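Local coordinates for SPD1 nuclease (Streptococcus pyogenes, PDB 2XGR), which probably hydrolyses DNA as a prophage-encoded extracellular endonuclease of the His-Me finger group, whose members generally work with a bound metal ion, at residues A[74-79]-A[121-126]; A[115-120]-A[137-142]; A[165-170]-A[211-216]; A[199-204]-A[228-233]. All coordinates share one frame; numbering follows the deposited sequence. Where two conformers were deposited one is given.

Contact 1: residues A[74-79]-A[121-126]; sequences TFSHIQ and HLVGYQ
Ser-76 meets Val-123 and Leu-122 in a contact made almost wholly by van der Waals packing, for no hydrogen bond runs between 74-79 and 121-126. With its hydroxyl anti to the backbone N (chi1 177°), Ser-76 carries OG to within 3.3 Å of Val-123 CG2, while its CB lies 3.8 Å from Leu-122 CB. One methyl branch of Leu-122 reaches past this point to the backbone, CD1 lying 3.9 Å from Phe-75 C. Two residues further along the strand, Ile-78 offers its short branch, CG2, to the other methyl of Val-123, CG1, at 4.0 Å. In the fold, strand 76-80 belongs to the large antiparallel sheet, and 121-126 is the link that leaves the small two-stranded sheet and enters helix 125-128, with Gly-124 at the N-cap. Ile-78 also touches Phe-127 and Cys-128 of that short helix, and Leu-122 extends to Val-183 on strand 178-186. The polar component is indirect. Asn-136 OD1 is hydrogen-bonded to both Ser-76 OG and Val-123 N, so a single amide oxygen, from a residue outside both segments, ties them together where their apolar atoms meet and satisfies the serine hydroxyl beside the valine methyl.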
# COMPACT_ATOMS: atom_id res chain seq x y z
N THR A 74 4.70 6.73 -10.14
CA THR A 74 5.85 6.94 -9.26
C THR A 74 5.57 6.80 -7.77
O THR A 74 6.48 6.39 -7.02
CB THR A 74 6.57 8.28 -9.52
OG1 THR A 74 5.66 9.37 -9.41
CG2 THR A 74 7.10 8.24 -11.00
N PHE A 75 4.38 7.20 -7.31
CA PHE A 75 3.96 6.80 -5.93
C PHE A 75 2.50 7.13 -5.74
O PHE A 75 1.99 8.01 -6.42
CB PHE A 75 4.77 7.53 -4.81
CG PHE A 75 4.55 9.04 -4.77
CD1 PHE A 75 3.53 9.63 -3.95
CD2 PHE A 75 5.43 9.89 -5.46
CE1 PHE A 75 3.35 11.06 -3.95
CE2 PHE A 75 5.29 11.28 -5.38
CZ PHE A 75 4.26 11.86 -4.64
N SER A 76 1.89 6.59 -4.68
CA SER A 76 0.56 7.07 -4.31
C SER A 76 0.56 7.13 -2.75
O SER A 76 1.09 6.23 -2.07
CB SER A 76 -0.44 6.01 -4.77
OG SER A 76 -1.75 6.43 -4.36
N HIS A 77 0.09 8.25 -2.17
CA HIS A 77 0.30 8.55 -0.75
C HIS A 77 -1.02 9.06 -0.18
O HIS A 77 -1.60 10.04 -0.71
CB HIS A 77 1.38 9.60 -0.60
CG HIS A 77 2.06 9.62 0.76
ND1 HIS A 77 1.52 9.16 1.94
CD2 HIS A 77 3.26 10.19 1.08
CE1 HIS A 77 2.41 9.36 2.93
NE2 HIS A 77 3.45 10.02 2.43
N ILE A 78 -1.57 8.36 0.82
CA ILE A 78 -2.86 8.78 1.38
C ILE A 78 -2.73 9.05 2.87
O ILE A 78 -1.87 8.46 3.57
CB ILE A 78 -3.92 7.68 1.05
CG1 ILE A 78 -5.37 8.19 1.27
CG2 ILE A 78 -3.65 6.35 1.84
CD1 ILE A 78 -6.43 7.18 0.63
N GLN A 79 -3.60 9.92 3.37
CA GLN A 79 -3.69 10.05 4.83
C GLN A 79 -5.20 10.13 5.12
O GLN A 79 -5.90 10.98 4.54
CB GLN A 79 -2.87 11.27 5.29
CG GLN A 79 -2.75 11.28 6.83
CD GLN A 79 -1.92 12.41 7.32
OE1 GLN A 79 -2.48 13.35 7.92
NE2 GLN A 79 -0.60 12.36 7.06
N HIS A 121 -3.59 -1.74 -8.22
CA HIS A 121 -3.51 -0.46 -7.59
C HIS A 121 -2.21 -0.33 -6.75
O HIS A 121 -1.71 -1.33 -6.23
CB HIS A 121 -4.65 -0.33 -6.55
CG HIS A 121 -5.97 0.07 -7.16
ND1 HIS A 121 -6.57 -0.67 -8.15
CD2 HIS A 121 -6.81 1.09 -6.90
CE1 HIS A 121 -7.70 -0.09 -8.52
NE2 HIS A 121 -7.89 0.96 -7.75
N LEU A 122 -1.73 0.91 -6.60
CA LEU A 122 -0.69 1.19 -5.59
C LEU A 122 -1.39 1.29 -4.20
O LEU A 122 -1.29 0.36 -3.42
CB LEU A 122 0.09 2.47 -5.93
CG LEU A 122 0.93 2.32 -7.27
CD1 LEU A 122 1.62 3.74 -7.56
CD2 LEU A 122 2.06 1.28 -7.07
N VAL A 123 -2.15 2.35 -3.97
CA VAL A 123 -3.00 2.41 -2.78
C VAL A 123 -4.33 1.68 -3.10
O VAL A 123 -4.98 2.01 -4.09
CB VAL A 123 -3.24 3.85 -2.34
CG1 VAL A 123 -4.39 3.91 -1.27
CG2 VAL A 123 -1.98 4.44 -1.68
N GLY A 124 -4.68 0.61 -2.36
CA GLY A 124 -5.89 -0.15 -2.72
C GLY A 124 -7.16 0.70 -2.78
O GLY A 124 -7.35 1.73 -2.06
N TYR A 125 -8.10 0.16 -3.55
CA TYR A 125 -9.32 0.91 -3.85
C TYR A 125 -10.10 1.40 -2.65
O TYR A 125 -10.55 2.56 -2.64
CB TYR A 125 -10.26 -0.02 -4.70
CG TYR A 125 -11.50 0.69 -5.10
CD1 TYR A 125 -11.49 1.68 -6.08
CD2 TYR A 125 -12.67 0.46 -4.41
CE1 TYR A 125 -12.67 2.34 -6.47
CE2 TYR A 125 -13.87 1.10 -4.81
CZ TYR A 125 -13.83 2.08 -5.78
OH TYR A 125 -15.00 2.74 -6.14
N GLN A 126 -10.33 0.55 -1.64
CA GLN A 126 -11.25 0.98 -0.58
C GLN A 126 -10.63 2.07 0.28
O GLN A 126 -11.32 2.75 1.04
CB GLN A 126 -11.69 -0.19 0.29
CG GLN A 126 -12.54 -1.22 -0.45
CD GLN A 126 -13.38 -2.05 0.49
OE1 GLN A 126 -14.50 -2.50 0.12
NE2 GLN A 126 -12.86 -2.34 1.63

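Contact 2: residues A[115-120]-A[137-142]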
# COMPACT_ATOMS: atom_id res chain seq x y z
N TRP A 115 0.95 -13.98 -21.70
CA TRP A 115 -0.01 -12.89 -21.80
C TRP A 115 0.56 -11.51 -21.36
O TRP A 115 1.67 -11.43 -20.84
CB TRP A 115 -1.26 -13.22 -20.95
CG TRP A 115 -0.91 -13.45 -19.50
CD1 TRP A 115 -1.03 -12.55 -18.47
CD2 TRP A 115 -0.32 -14.64 -18.94
NE1 TRP A 115 -0.57 -13.12 -17.29
CE2 TRP A 115 -0.14 -14.40 -17.55
CE3 TRP A 115 0.05 -15.89 -19.47
CZ2 TRP A 115 0.39 -15.38 -16.69
CZ3 TRP A 115 0.59 -16.85 -18.61
CH2 TRP A 115 0.76 -16.59 -17.23
N VAL A 116 -0.24 -10.47 -21.57
CA VAL A 116 0.05 -9.12 -21.12
C VAL A 116 -0.35 -8.99 -19.63
O VAL A 116 -1.47 -9.36 -19.25
CB VAL A 116 -0.78 -8.09 -21.92
CG1 VAL A 116 -0.49 -6.69 -21.43
CG2 VAL A 116 -0.50 -8.24 -23.45
N MET A 117 0.57 -8.50 -18.80
CA MET A 117 0.26 -8.37 -17.37
C MET A 117 -0.87 -7.37 -17.13
O MET A 117 -1.05 -6.42 -17.90
CB MET A 117 1.51 -7.92 -16.64
CG MET A 117 2.58 -9.01 -16.47
SD MET A 117 3.96 -8.18 -15.60
CE MET A 117 3.33 -8.19 -13.88
N ASN A 118 -1.64 -7.60 -16.06
CA ASN A 118 -2.76 -6.73 -15.74
C ASN A 118 -2.15 -5.69 -14.80
O ASN A 118 -1.06 -5.94 -14.29
CB ASN A 118 -3.81 -7.53 -14.93
CG ASN A 118 -4.54 -8.56 -15.79
OD1 ASN A 118 -4.44 -9.78 -15.55
ND2 ASN A 118 -5.17 -8.09 -16.84
N ARG A 119 -2.88 -4.62 -14.54
CA ARG A 119 -2.43 -3.54 -13.65
C ARG A 119 -3.19 -3.56 -12.29
O ARG A 119 -4.39 -3.80 -12.23
CB ARG A 119 -2.65 -2.21 -14.34
CG ARG A 119 -1.62 -1.93 -15.49
CD ARG A 119 -1.70 -0.48 -15.94
NE ARG A 119 -3.03 -0.13 -16.42
CZ ARG A 119 -3.48 1.12 -16.58
NH1 ARG A 119 -2.72 2.19 -16.29
NH2 ARG A 119 -4.71 1.32 -17.06
N GLY A 120 -2.43 -3.40 -11.22
CA GLY A 120 -2.99 -3.38 -9.88
C GLY A 120 -2.78 -2.02 -9.24
O GLY A 120 -1.91 -1.18 -9.66
N LEU A 137 -1.63 3.07 -10.68
CA LEU A 137 -1.65 1.73 -11.23
C LEU A 137 -0.24 1.34 -11.72
O LEU A 137 0.42 2.18 -12.33
CB LEU A 137 -2.60 1.64 -12.46
CG LEU A 137 -4.10 1.78 -12.13
CD1 LEU A 137 -4.94 1.98 -13.40
CD2 LEU A 137 -4.57 0.53 -11.34
N VAL A 138 0.14 0.09 -11.51
CA VAL A 138 1.34 -0.54 -12.12
C VAL A 138 1.02 -1.96 -12.55
O VAL A 138 0.16 -2.66 -11.97
CB VAL A 138 2.54 -0.54 -11.14
CG1 VAL A 138 2.93 0.90 -10.74
CG2 VAL A 138 2.22 -1.37 -9.88
N ALA A 139 1.77 -2.46 -13.54
CA ALA A 139 1.70 -3.84 -13.91
C ALA A 139 2.05 -4.68 -12.70
O ALA A 139 3.11 -4.49 -12.10
CB ALA A 139 2.73 -4.10 -15.01
N MET A 140 1.21 -5.66 -12.34
CA MET A 140 1.38 -6.36 -11.10
C MET A 140 0.96 -7.82 -11.29
O MET A 140 -0.07 -8.07 -11.96
CB MET A 140 0.43 -5.68 -10.05
CG MET A 140 0.73 -6.13 -8.70
SD MET A 140 -0.33 -5.21 -7.52
CE MET A 140 0.41 -3.58 -7.48
N THR A 141 1.70 -8.74 -10.70
CA THR A 141 1.24 -10.13 -10.60
C THR A 141 0.01 -10.27 -9.72
O THR A 141 -0.20 -9.49 -8.80
CB THR A 141 2.30 -11.12 -10.12
OG1 THR A 141 2.64 -10.87 -8.76
CG2 THR A 141 3.60 -11.05 -11.05
N ALA A 142 -0.82 -11.27 -10.04
CA ALA A 142 -1.98 -11.59 -9.15
C ALA A 142 -1.50 -12.01 -7.78
O ALA A 142 -2.07 -11.58 -6.77
CB ALA A 142 -2.81 -12.77 -9.84
O HOH W 1 -1.12 -9.51 -13.96
O HOH W 2 -0.29 3.50 -15.13
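Arg-119 and Gly-120 pair with Ala-139 and Val-138 in a small two-stranded antiparallel sheet, consistent with the beta element of the His-Me finger to which this family belongs. Gly-120 and Val-138 form the hydrogen-bonded pair, Gly-120 N to Val-138 O at 2.8 Å and Val-138 N to Gly-120 O at 3.0 Å. Arg-119 and Ala-139 are the non-hydrogen-bonded pair, and beyond them Met-140 N donates to Asn-118 O. A water then continues the ladder from Asn-118 N to Met-140 O.

The side chains pack in three places. Leu-137 CD1 sits over the centre of one face of the Arg-119 guanidinium, 3.6 Å from CZ, the two chains crossing at about a right angle. A second water lies at the guanidinium edge, in its plane, 3.0 Å from NH1, and passes the link on to Leu-137 O; NH2 has a long, weak ion pair with Asp-132. Met-140, bent at chi3 (-75°), folds over the bare backbone of Gly-120, its SD 4.0 Å from Gly-120 CA. From the loop ahead of strand 119-121, Met-117 presses its terminal CE on the peptide link after Met-140, 3.5 Å from Met-140 C and 3.6 Å from Thr-141 N.

Asn-234 grips this exit from the strand through Ala-139 O and Thr-141 N, and Thr-141 OG1 caps Leu-144 N while also bonding Ser-235 O. Two short antiparallel strands, the second followed after a brief turn by the capped helix 142-146, are consistent with the beta-beta-alpha core of a His-Me finger.

Contact 3: residues A[165-170]-A[211-216]; sequences NRLDSW and LTIRLN
Trp-170 receives Ile-213 on the flat of its indole, in a helix-on-sheet layer where helix 160-173 lies across one face of the large antiparallel sheet. The axes of 165-170 and 211-214 approach to 10.0 Å at 131°, and the gap is filled from both sides: Arg-166, Leu-167 and Trp-170 come from the helix, while Leu-211, Ile-213 and Leu-215 come from the strand and the residues just after it.

The Ile-213 CD1 methyl is the bump that meets the aromatic surface. It stands 3.7 Å from the centroid of the six-membered ring of Trp-170 and only 6° off the normal, a CH-pi contact. Leu-211 approaches differently, setting CD1 at the ring edge near its plane, 3.9 Å from Trp-170 CZ2. The indole is thus held over a face by one strand residue and at its rim by another, and it also stacks on His-174 and meets His-40 at about a right angle.

Three residues earlier on the helix, the Leu-167 CD2 methyl drops into the hollow between Ile-213 CG2 and Leu-215 CD1, 4.0 Å from each. The fork of Leu-215 straddles two helix residues in return: CD1 lies 3.7 Å from Leu-167 CG, and CD2 lies 3.8 Å from Arg-166 CB. Arg-166 then runs on, extended from CG to NE, past the loop residue Leu-215 that follows the strand. Its guanidinium is anchored by NH1 to Asp-154 O and Tyr-162 O, and its CD methylene rests 3.5 Å from Leu-215 O.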
# COMPACT_ATOMS: atom_id res chain seq x y z
N ASN A 165 -5.78 -5.16 4.22
CA ASN A 165 -6.90 -5.59 5.04
C ASN A 165 -6.62 -5.38 6.54
O ASN A 165 -7.52 -5.03 7.33
CB ASN A 165 -7.27 -7.08 4.79
CG ASN A 165 -8.20 -7.28 3.56
OD1 ASN A 165 -8.68 -8.43 3.27
ND2 ASN A 165 -8.44 -6.22 2.85
N ARG A 166 -5.39 -5.62 6.93
CA ARG A 166 -5.09 -5.44 8.36
C ARG A 166 -5.05 -3.97 8.72
O ARG A 166 -5.50 -3.62 9.82
CB ARG A 166 -3.79 -6.16 8.68
CG ARG A 166 -3.98 -7.69 8.72
CD ARG A 166 -2.68 -8.44 8.81
NE ARG A 166 -2.97 -9.90 9.00
CZ ARG A 166 -3.50 -10.69 8.04
NH1 ARG A 166 -3.75 -10.28 6.80
NH2 ARG A 166 -3.76 -11.97 8.32
N LEU A 167 -4.49 -3.12 7.83
CA LEU A 167 -4.52 -1.68 8.05
C LEU A 167 -5.99 -1.15 8.13
O LEU A 167 -6.32 -0.29 8.99
CB LEU A 167 -3.77 -0.98 6.91
CG LEU A 167 -2.24 -1.15 7.01
CD1 LEU A 167 -1.68 -0.62 5.66
CD2 LEU A 167 -1.76 -0.36 8.27
N ASP A 168 -6.85 -1.74 7.30
CA ASP A 168 -8.31 -1.38 7.29
C ASP A 168 -8.92 -1.77 8.64
O ASP A 168 -9.64 -0.98 9.25
CB ASP A 168 -8.96 -2.15 6.13
CG ASP A 168 -10.45 -1.98 6.10
OD1 ASP A 168 -10.89 -0.84 6.10
OD2 ASP A 168 -11.16 -2.99 5.97
N SER A 169 -8.54 -2.92 9.15
CA SER A 169 -9.04 -3.35 10.48
C SER A 169 -8.60 -2.45 11.60
O SER A 169 -9.41 -2.05 12.43
CB SER A 169 -8.60 -4.77 10.79
OG SER A 169 -9.08 -5.09 12.10
N TRP A 170 -7.36 -1.99 11.53
CA TRP A 170 -6.82 -1.06 12.48
C TRP A 170 -7.58 0.25 12.40
O TRP A 170 -7.93 0.85 13.45
CB TRP A 170 -5.31 -0.83 12.21
CG TRP A 170 -4.68 0.08 13.25
CD1 TRP A 170 -4.25 -0.25 14.52
CD2 TRP A 170 -4.55 1.48 13.13
NE1 TRP A 170 -3.80 0.88 15.18
CE2 TRP A 170 -3.96 1.95 14.33
CE3 TRP A 170 -4.82 2.38 12.10
CZ2 TRP A 170 -3.62 3.29 14.49
CZ3 TRP A 170 -4.50 3.69 12.24
CH2 TRP A 170 -3.94 4.16 13.46
N LEU A 211 1.97 6.64 15.64
CA LEU A 211 1.68 5.37 16.22
C LEU A 211 2.29 4.26 15.34
O LEU A 211 1.92 4.16 14.18
CB LEU A 211 0.16 5.16 16.28
CG LEU A 211 -0.63 6.36 16.85
CD1 LEU A 211 -2.17 6.16 16.77
CD2 LEU A 211 -0.23 6.68 18.32
N THR A 212 3.19 3.46 15.88
CA THR A 212 3.79 2.40 15.06
C THR A 212 2.80 1.28 14.98
O THR A 212 2.38 0.76 15.98
CB THR A 212 5.14 1.87 15.61
OG1 THR A 212 5.99 2.95 15.69
CG2 THR A 212 5.76 0.95 14.59
N ILE A 213 2.44 0.89 13.73
CA ILE A 213 1.40 -0.12 13.55
C ILE A 213 2.06 -1.47 13.23
O ILE A 213 2.94 -1.54 12.38
CB ILE A 213 0.50 0.28 12.34
CG1 ILE A 213 -0.36 1.50 12.70
CG2 ILE A 213 -0.47 -0.96 12.02
CD1 ILE A 213 -1.06 2.26 11.51
N ARG A 214 1.64 -2.54 13.92
CA ARG A 214 2.21 -3.87 13.69
C ARG A 214 1.16 -4.77 13.08
O ARG A 214 0.06 -4.87 13.59
CB ARG A 214 2.68 -4.50 15.04
CG ARG A 214 3.55 -3.51 15.86
CD ARG A 214 5.06 -3.77 15.95
NE ARG A 214 5.59 -2.86 16.99
CZ ARG A 214 6.55 -1.95 16.80
NH1 ARG A 214 7.19 -1.89 15.64
NH2 ARG A 214 6.88 -1.12 17.79
N LEU A 215 1.47 -5.25 11.89
CA LEU A 215 0.57 -6.14 11.17
C LEU A 215 0.96 -7.62 11.25
O LEU A 215 0.27 -8.45 10.64
CB LEU A 215 0.48 -5.71 9.71
CG LEU A 215 0.12 -4.22 9.54
CD1 LEU A 215 -0.06 -3.92 8.00
CD2 LEU A 215 -1.15 -3.90 10.29
N ASN A 216 1.94 -7.93 12.11
CA ASN A 216 2.36 -9.32 12.38
C ASN A 216 3.02 -10.08 11.23
O ASN A 216 2.91 -11.28 11.10
CB ASN A 216 1.23 -10.15 13.04
CG ASN A 216 1.79 -11.22 13.92
OD1 ASN A 216 2.65 -10.91 14.76
ND2 ASN A 216 1.28 -12.49 13.80

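Contact 4: residues A[199-204]-A[228-233]; sequences LQYVGI and TTVILE
Tyr-201 and Thr-228 are a hydrogen-bonded pair on neighbouring antiparallel strands of the large sheet, and the tyrosine side chain traces the contact. From CB, chi1 of 48° puts CG between the backbone N and the carbonyl carbon, which swings the ring alongside strand 228-233. CD1 lies 3.9 Å from Thr-228 CB; CE1 is 3.7 Å from the same CB, which stands over the ring face, 27° off its normal, in a CH-pi contact. CZ then meets Thr-228 CG2 at 3.6 Å, while CE2 is 4.0 Å from Val-230 CG2. At the tip, OH lies between two methyls, Thr-228 CG2 and Val-230 CG2, and hydrogen-bonds Glu-220 OE2.

Four backbone bonds fix this register, two joining Tyr-201 with Thr-228 and two joining Leu-199 with Val-230. On the same face Leu-199 CD1 touches Leu-232 CD1 at 3.9 Å, and both leucines touch Met-160 of helix 160-173. On the face carrying Gln-200 and Thr-229, one water joins Gln-200 OE1 to Thr-229 OG1, while Gln-200 NE2 bonds Lys-52 O. Another water joins Tyr-201 O to Thr-228 OG1.

A buried phenol flanked by methyls thus finds its polar partner in Glu-220, which also accepts Leu-215 N, so one carboxylate oxygen probably steadies ring and turn alike.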
# COMPACT_ATOMS: atom_id res chain seq x y z
N LEU A 199 5.55 -0.65 0.67
CA LEU A 199 4.44 -0.16 1.42
C LEU A 199 4.98 0.51 2.67
O LEU A 199 5.70 -0.12 3.43
CB LEU A 199 3.58 -1.38 1.92
CG LEU A 199 2.74 -2.08 0.82
CD1 LEU A 199 3.64 -2.91 -0.15
CD2 LEU A 199 1.72 -3.02 1.50
N GLN A 200 4.54 1.74 2.96
CA GLN A 200 5.06 2.50 4.11
C GLN A 200 3.87 3.01 4.93
O GLN A 200 2.95 3.64 4.39
CB GLN A 200 5.83 3.77 3.61
CG GLN A 200 6.39 4.59 4.74
CD GLN A 200 6.87 5.90 4.21
OE1 GLN A 200 7.95 5.96 3.61
NE2 GLN A 200 5.98 6.93 4.25
N TYR A 201 3.82 2.68 6.21
CA TYR A 201 2.63 3.07 6.96
C TYR A 201 2.94 3.42 8.40
O TYR A 201 3.88 2.88 9.03
CB TYR A 201 1.52 1.95 6.92
CG TYR A 201 2.04 0.56 7.22
CD1 TYR A 201 2.16 0.10 8.54
CD2 TYR A 201 2.43 -0.29 6.17
CE1 TYR A 201 2.58 -1.25 8.80
CE2 TYR A 201 2.88 -1.63 6.47
CZ TYR A 201 2.90 -2.08 7.78
OH TYR A 201 3.35 -3.38 8.00
N VAL A 202 2.14 4.34 8.92
CA VAL A 202 2.24 4.71 10.35
C VAL A 202 0.89 5.30 10.71
O VAL A 202 0.17 5.79 9.79
CB VAL A 202 3.35 5.69 10.60
CG1 VAL A 202 3.03 7.06 9.89
CG2 VAL A 202 3.63 5.93 12.16
N GLY A 203 0.52 5.25 11.99
CA GLY A 203 -0.77 5.86 12.42
C GLY A 203 -0.47 7.25 13.01
O GLY A 203 0.69 7.57 13.34
N ILE A 204 -1.50 8.11 13.03
CA ILE A 204 -1.35 9.42 13.67
C ILE A 204 -2.57 9.64 14.59
O ILE A 204 -3.71 9.41 14.18
CB ILE A 204 -1.31 10.54 12.63
CG1 ILE A 204 -0.16 10.31 11.63
CG2 ILE A 204 -0.96 11.93 13.34
CD1 ILE A 204 -0.10 11.38 10.47
N THR A 228 6.80 2.23 9.43
CA THR A 228 7.07 0.85 8.98
C THR A 228 7.08 0.77 7.48
O THR A 228 6.29 1.44 6.84
CB THR A 228 5.98 -0.08 9.49
OG1 THR A 228 6.00 -0.07 10.92
CG2 THR A 228 6.23 -1.56 9.10
N THR A 229 8.07 0.06 6.94
CA THR A 229 8.14 -0.17 5.50
C THR A 229 8.21 -1.67 5.26
O THR A 229 8.96 -2.37 5.92
CB THR A 229 9.39 0.51 4.92
OG1 THR A 229 9.36 1.91 5.26
CG2 THR A 229 9.47 0.38 3.34
N VAL A 230 7.45 -2.13 4.26
CA VAL A 230 7.43 -3.54 3.84
C VAL A 230 7.80 -3.53 2.36
O VAL A 230 7.21 -2.72 1.58
CB VAL A 230 5.97 -4.10 4.03
CG1 VAL A 230 5.91 -5.43 3.31
CG2 VAL A 230 5.73 -4.30 5.53
N ILE A 231 8.78 -4.34 1.93
CA ILE A 231 9.13 -4.38 0.49
C ILE A 231 8.67 -5.72 -0.07
O ILE A 231 9.08 -6.79 0.43
CB ILE A 231 10.70 -4.22 0.26
CG1 ILE A 231 11.15 -2.87 0.79
CG2 ILE A 231 11.06 -4.43 -1.25
CD1 ILE A 231 12.69 -2.68 0.84
N LEU A 232 7.76 -5.68 -1.02
CA LEU A 232 7.25 -6.90 -1.63
C LEU A 232 7.76 -7.06 -3.03
O LEU A 232 7.90 -6.07 -3.77
CB LEU A 232 5.70 -6.87 -1.67
CG LEU A 232 5.04 -6.77 -0.30
CD1 LEU A 232 3.46 -6.76 -0.44
CD2 LEU A 232 5.45 -7.95 0.54
N GLU A 233 8.03 -8.31 -3.40
CA GLU A 233 8.49 -8.59 -4.76
C GLU A 233 7.33 -8.67 -5.73
O GLU A 233 6.29 -9.31 -5.44
CB GLU A 233 9.29 -9.96 -4.79
CG GLU A 233 10.51 -10.01 -3.90
CD GLU A 233 11.64 -9.06 -4.31
OE1 GLU A 233 11.88 -8.84 -5.52
OE2 GLU A 233 12.26 -8.47 -3.38
O HOH W 3 9.82 4.00 3.83
O HOH W 4 4.32 2.10 11.66

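How the contacts relate
Contacts 1, 3 and 4 all reach the large antiparallel sheet, whereas contact 2 is a separate two-stranded sheet. Contacts 3 and 4 are closest, centres about 10 Å apart, and share a border: strands 196-204 and 209-214 are neighbours, joined by a probable Leu-211 N to Gly-203 O bond. Contacts 1 and 2 lie about 15 Å apart, centre to centre, and touch where Leu-122 packs on Val-138. Contacts 2 and 3 stand on opposite sides of the chain's centre, their own centres about 25 Å apart. Along the chain 1 crosses 2, and 3 crosses 4, the first pair closing before the second opens. The probable His-Me finger thus packs against a sheet whose strands also come from later in the chain.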